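PDB 3EWM: uncharacterized sugar kinase PH1459 from Pyrococcus horikoshii, which probably phosphorylates a sugar, perhaps fructose, with ATP as phosphate donor, as a member of the PfkB family of carbohydrate kinases. Local coordinates for residues E19-L22 / K23-R26; E194-L197 / Y198-Q202. All blocks are in the same frame, centred on the assembly; numbering follows the deposited sequence.

Contact 1: E19-L22 / K23-R26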
loop_
_atom_site.group_PDB
_atom_site.type_symbol
_atom_site.label_atom_id
_atom_site.label_comp_id
_atom_site.label_asym_id
_atom_site.label_seq_id
_atom_site.Cartn_x
_atom_site.Cartn_y
_atom_site.Cartn_z
ATOM N N GLU A 19 -11.484 15.673 2.496
ATOM C CA GLU A 19 -11.887 15.705 1.097
ATOM C C GLU A 19 -10.700 15.944 0.183
ATOM O O GLU A 19 -9.654 16.433 0.615
ATOM C CB GLU A 19 -12.972 16.760 0.873
ATOM C CG GLU A 19 -14.229 16.407 1.660
ATOM C CD GLU A 19 -15.514 16.636 0.902
ATOM O OE1 GLU A 19 -15.621 16.225 -0.285
ATOM O OE2 GLU A 19 -16.433 17.204 1.519
ATOM N N GLY A 20 -10.873 15.568 -1.078
ATOM C CA GLY A 20 -9.877 15.835 -2.106
ATOM C C GLY A 20 -9.429 14.605 -2.859
ATOM O O GLY A 20 -9.692 13.465 -2.443
ATOM N N ASP A 21 -8.742 14.850 -3.968
ATOM C CA ASP A 21 -8.115 13.811 -4.734
ATOM C C ASP A 21 -7.124 13.097 -3.818
ATOM O O ASP A 21 -6.494 13.732 -2.971
ATOM C CB ASP A 21 -7.392 14.413 -5.947
ATOM C CG ASP A 21 -8.341 15.132 -6.917
ATOM O OD1 ASP A 21 -7.839 15.980 -7.687
ATOM O OD2 ASP A 21 -9.570 14.847 -6.943
ATOM N N LEU A 22 -7.027 11.777 -3.965
ATOM C CA LEU A 22 -6.009 10.980 -3.274
ATOM C C LEU A 22 -4.616 11.563 -3.397
ATOM O O LEU A 22 -3.810 11.454 -2.472
ATOM C CB LEU A 22 -5.961 9.549 -3.827
ATOM C CG LEU A 22 -7.101 8.636 -3.411
ATOM C CD1 LEU A 22 -6.997 7.340 -4.210
ATOM C CD2 LEU A 22 -7.029 8.399 -1.903
ATOM N N LYS A 23 -4.328 12.156 -4.551
ATOM C CA LYS A 23 -3.067 12.842 -4.754
ATOM C C LYS A 23 -2.779 13.788 -3.591
ATOM O O LYS A 23 -1.639 13.847 -3.094
ATOM C CB LYS A 23 -3.072 13.602 -6.077
ATOM C CG LYS A 23 -1.779 14.321 -6.419
ATOM C CD LYS A 23 -1.861 14.914 -7.815
ATOM C CE LYS A 23 -2.690 16.188 -7.816
ATOM N NZ LYS A 23 -2.884 16.718 -9.192
ATOM N N ASP A 24 -3.821 14.486 -3.145
ATOM C CA ASP A 24 -3.676 15.611 -2.229
ATOM C C ASP A 24 -4.042 15.301 -0.786
ATOM O O ASP A 24 -3.690 16.061 0.110
ATOM C CB ASP A 24 -4.506 16.798 -2.712
ATOM C CG ASP A 24 -4.184 17.188 -4.140
ATOM O OD1 ASP A 24 -2.998 17.425 -4.453
ATOM O OD2 ASP A 24 -5.135 17.225 -4.947
ATOM N N VAL A 25 -4.758 14.203 -0.570
ATOM C CA VAL A 25 -5.137 13.791 0.777
ATOM C C VAL A 25 -3.890 13.553 1.642
ATOM O O VAL A 25 -2.968 12.864 1.237
ATOM C CB VAL A 25 -6.052 12.556 0.784
ATOM C CG1 VAL A 25 -6.224 12.034 2.232
ATOM C CG2 VAL A 25 -7.417 12.914 0.208
ATOM N N ARG A 26 -3.895 14.150 2.834
ATOM C CA ARG A 26 -2.735 14.157 3.713
ATOM C C ARG A 26 -2.809 13.040 4.720
ATOM O O ARG A 26 -1.782 12.555 5.170
ATOM C CB ARG A 26 -2.666 15.474 4.508
ATOM C CG ARG A 26 -2.389 16.724 3.697
ATOM C CD ARG A 26 -2.735 17.985 4.525
ATOM N NE ARG A 26 -4.160 18.308 4.464
ATOM C CZ ARG A 26 -4.673 19.512 4.697
ATOM N NH1 ARG A 26 -3.884 20.530 5.028
ATOM N NH2 ARG A 26 -5.980 19.699 4.592
HETATM O O HOH W 1 -7.646 17.505 -4.331
#
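Asp-21 and Asp-24 lie side by side and point the same way, their carboxylate planes turned only 30° apart, with OD1 of Asp-21 4.0 Å from OD2 of Asp-24. Two like charges this close would probably repel. A water ties the second acid to the turn, donating to Asp-24 OD2 at 2.6 Å and accepting from the backbone N of Asp-21 at 2.9 Å. With its CG beside its own backbone N (chi1 -54°), Asp-24 sets its carboxylate alongside that of Asp-21. Aspartate suits both places, being short and polar at an exposed bend.

The bend is a beta turn with type I-like angles at Leu-22 and Lys-23, gathered on the carbonyl of Asp-21, whose O accepts two bonds. Asp-24 N, at 2.8 Å, closes the turn from well above the carbonyl plane, whereas Val-25 N adds an i+4 bond in that plane at 3.0 Å. The valine's CG2 lies against the carbonyl oxygens of Gly-20 (3.5 Å) and Asp-21, and a branched apolar residue suits this buried side of the loop. Gly-20 has a positive phi of 126°, at which a CB would be jammed against the preceding carbonyl O, so glycine fits there.

Leu-22 turns the other way from the two carboxylates, its isobutyl group buried. Lys-23 sends its ammonium outward to a salt bridge with Glu-67 of the second subunit; Lys-30 of that subunit donates from NZ to the carbonyl oxygens of Lys-23 and Val-25.

The turn joins strands 11-16 and 27-33 of the small sheet, consistent with the dimer-forming lid of PfkB relatives. Leu-22 and Val-25 rest on Ser-16 and Gln-93, Leu-22 reaches Ser-100 and Leu-102 of strand 100-103, and Gln-93 of strand 88-93 donates to Gly-20 O.

Contact 2: E194-L197 / Y198-Q202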
loop_
_atom_site.group_PDB
_atom_site.type_symbol
_atom_site.label_atom_id
_atom_site.label_comp_id
_atom_site.label_asym_id
_atom_site.label_seq_id
_atom_site.Cartn_x
_atom_site.Cartn_y
_atom_site.Cartn_z
ATOM N N GLU A 194 -26.671 -0.258 -11.997
ATOM C CA GLU A 194 -25.651 0.178 -12.973
ATOM C C GLU A 194 -24.838 -1.005 -13.487
ATOM O O GLU A 194 -24.521 -1.097 -14.686
ATOM C CB GLU A 194 -24.728 1.277 -12.413
ATOM C CG GLU A 194 -25.443 2.591 -12.084
ATOM C CD GLU A 194 -26.036 2.648 -10.659
ATOM O OE1 GLU A 194 -26.087 1.610 -9.937
ATOM O OE2 GLU A 194 -26.458 3.763 -10.257
ATOM N N GLU A 195 -24.523 -1.922 -12.578
ATOM C CA GLU A 195 -23.854 -3.175 -12.945
ATOM C C GLU A 195 -24.717 -4.061 -13.835
ATOM O O GLU A 195 -24.223 -4.655 -14.798
ATOM C CB GLU A 195 -23.462 -3.943 -11.694
ATOM C CG GLU A 195 -22.307 -3.314 -10.973
ATOM C CD GLU A 195 -22.155 -3.781 -9.519
ATOM O OE1 GLU A 195 -22.977 -4.586 -9.018
ATOM O OE2 GLU A 195 -21.205 -3.294 -8.889
ATOM N N VAL A 196 -25.998 -4.149 -13.512
ATOM C CA VAL A 196 -26.942 -4.946 -14.297
ATOM C C VAL A 196 -26.922 -4.431 -15.727
ATOM O O VAL A 196 -26.717 -5.202 -16.661
ATOM C CB VAL A 196 -28.364 -4.891 -13.717
ATOM C CG1 VAL A 196 -29.381 -5.517 -14.687
ATOM C CG2 VAL A 196 -28.392 -5.604 -12.394
ATOM N N LEU A 197 -27.082 -3.115 -15.881
ATOM C CA LEU A 197 -27.126 -2.508 -17.206
ATOM C C LEU A 197 -25.819 -2.792 -17.954
ATOM O O LEU A 197 -25.827 -3.223 -19.107
ATOM C CB LEU A 197 -27.360 -0.997 -17.097
ATOM C CG LEU A 197 -27.517 -0.269 -18.435
ATOM C CD1 LEU A 197 -28.756 -0.775 -19.202
ATOM C CD2 LEU A 197 -27.578 1.241 -18.204
ATOM N N TYR A 198 -24.704 -2.579 -17.271
ATOM C CA TYR A 198 -23.396 -2.711 -17.887
ATOM C C TYR A 198 -23.152 -4.132 -18.395
ATOM O O TYR A 198 -22.744 -4.361 -19.555
ATOM C CB TYR A 198 -22.311 -2.285 -16.895
ATOM C CG TYR A 198 -20.917 -2.400 -17.460
ATOM C CD1 TYR A 198 -20.431 -1.450 -18.351
ATOM C CD2 TYR A 198 -20.086 -3.468 -17.103
ATOM C CE1 TYR A 198 -19.136 -1.552 -18.873
ATOM C CE2 TYR A 198 -18.798 -3.583 -17.618
ATOM C CZ TYR A 198 -18.333 -2.627 -18.503
ATOM O OH TYR A 198 -17.066 -2.744 -19.018
ATOM N N LEU A 199 -23.412 -5.089 -17.519
ATOM C CA LEU A 199 -23.154 -6.476 -17.824
ATOM C C LEU A 199 -24.164 -7.081 -18.786
ATOM O O LEU A 199 -23.779 -7.736 -19.754
ATOM C CB LEU A 199 -23.073 -7.269 -16.533
ATOM C CG LEU A 199 -21.826 -6.908 -15.710
ATOM C CD1 LEU A 199 -21.836 -7.645 -14.389
ATOM C CD2 LEU A 199 -20.578 -7.226 -16.497
ATOM N N GLU A 200 -25.447 -6.821 -18.551
ATOM C CA GLU A 200 -26.498 -7.411 -19.382
ATOM C C GLU A 200 -26.435 -6.909 -20.809
ATOM O O GLU A 200 -26.785 -7.639 -21.734
ATOM C CB GLU A 200 -27.876 -7.198 -18.769
ATOM C CG GLU A 200 -28.068 -8.010 -17.502
ATOM C CD GLU A 200 -29.510 -8.148 -17.082
ATOM O OE1 GLU A 200 -30.340 -7.298 -17.474
ATOM O OE2 GLU A 200 -29.802 -9.111 -16.341
ATOM N N ASN A 201 -25.944 -5.681 -20.975
ATOM C CA ASN A 201 -25.680 -5.122 -22.291
ATOM C C ASN A 201 -24.475 -5.716 -23.004
ATOM O O ASN A 201 -24.206 -5.387 -24.160
ATOM C CB ASN A 201 -25.570 -3.598 -22.210
ATOM C CG ASN A 201 -26.928 -2.951 -22.133
ATOM O OD1 ASN A 201 -27.959 -3.643 -22.242
ATOM N ND2 ASN A 201 -26.957 -1.645 -21.941
ATOM N N GLN A 202 -23.748 -6.577 -22.302
ATOM C CA GLN A 202 -22.686 -7.363 -22.915
ATOM C C GLN A 202 -23.046 -8.841 -22.907
ATOM O O GLN A 202 -22.172 -9.711 -23.007
ATOM C CB GLN A 202 -21.370 -7.097 -22.206
ATOM C CG GLN A 202 -21.002 -5.647 -22.256
ATOM C CD GLN A 202 -19.773 -5.352 -21.487
ATOM O OE1 GLN A 202 -18.661 -5.545 -21.978
ATOM N NE2 GLN A 202 -19.945 -4.866 -20.269
#
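Tyr-198 and Glu-194 meet one turn apart on helix 193-200, the helix of a beta-alpha-beta unit between strands 188-192 and 211-215 in this ribokinase-like fold. Tyr-198 N donates to Glu-194 O, and its side chain touches Met-175 of helix 172-185 and Leu-163. Next comes Leu-199, bonded from its N to Glu-195 O; its apolar branches suit the buried side, against Ile-176 and Leu-179 of helix 172-185. Glu-200 runs side by side with Val-196, its extended chain (chi2 -163°) laying OE1 3.4 Å from the valine's CG1, while OE2 accepts from Val-206 N. Cut back to an alanine, this position would probably leave Val-206 N without its acceptor and Val-196 CG1 without the chain alongside it. Asn-201 N donates to Leu-197 O, four residues back, at 3.1 Å, and its short amide slants across the end of the leucine, ND2 3.4 Å from CD1. Glutamine is long enough at Gln-202 to fold back toward Tyr-198: NE2 lies 3.1 Å above the plane of the Tyr-198 ring, offset toward its rim, and donates to Tyr-198 O at 2.9 Å with a nearly straight N-H...O angle of 169°.

Overall arrangement
The two contacts share no element and do not touch: their centres are 31 Å apart and their nearest atoms about 18 Å. Contact 1 is a partly buried turn on the small four-stranded sheet and meets the second subunit, so its chemistry combines apolar packing beneath with charged and backbone bonds across the subunit interface. Contact 2 is a surface contact on a helix flanking the large sheet, touched by no other chain of the assembly; there a regular run of backbone bonds dominates, with one buried leucine against a neighbouring helix. Of the two, contact 2 lies nearer the nucleotide site, the Glu-195 side chain being about 6 Å from those of the ATP-binding residues Lys-190 and Thr-215.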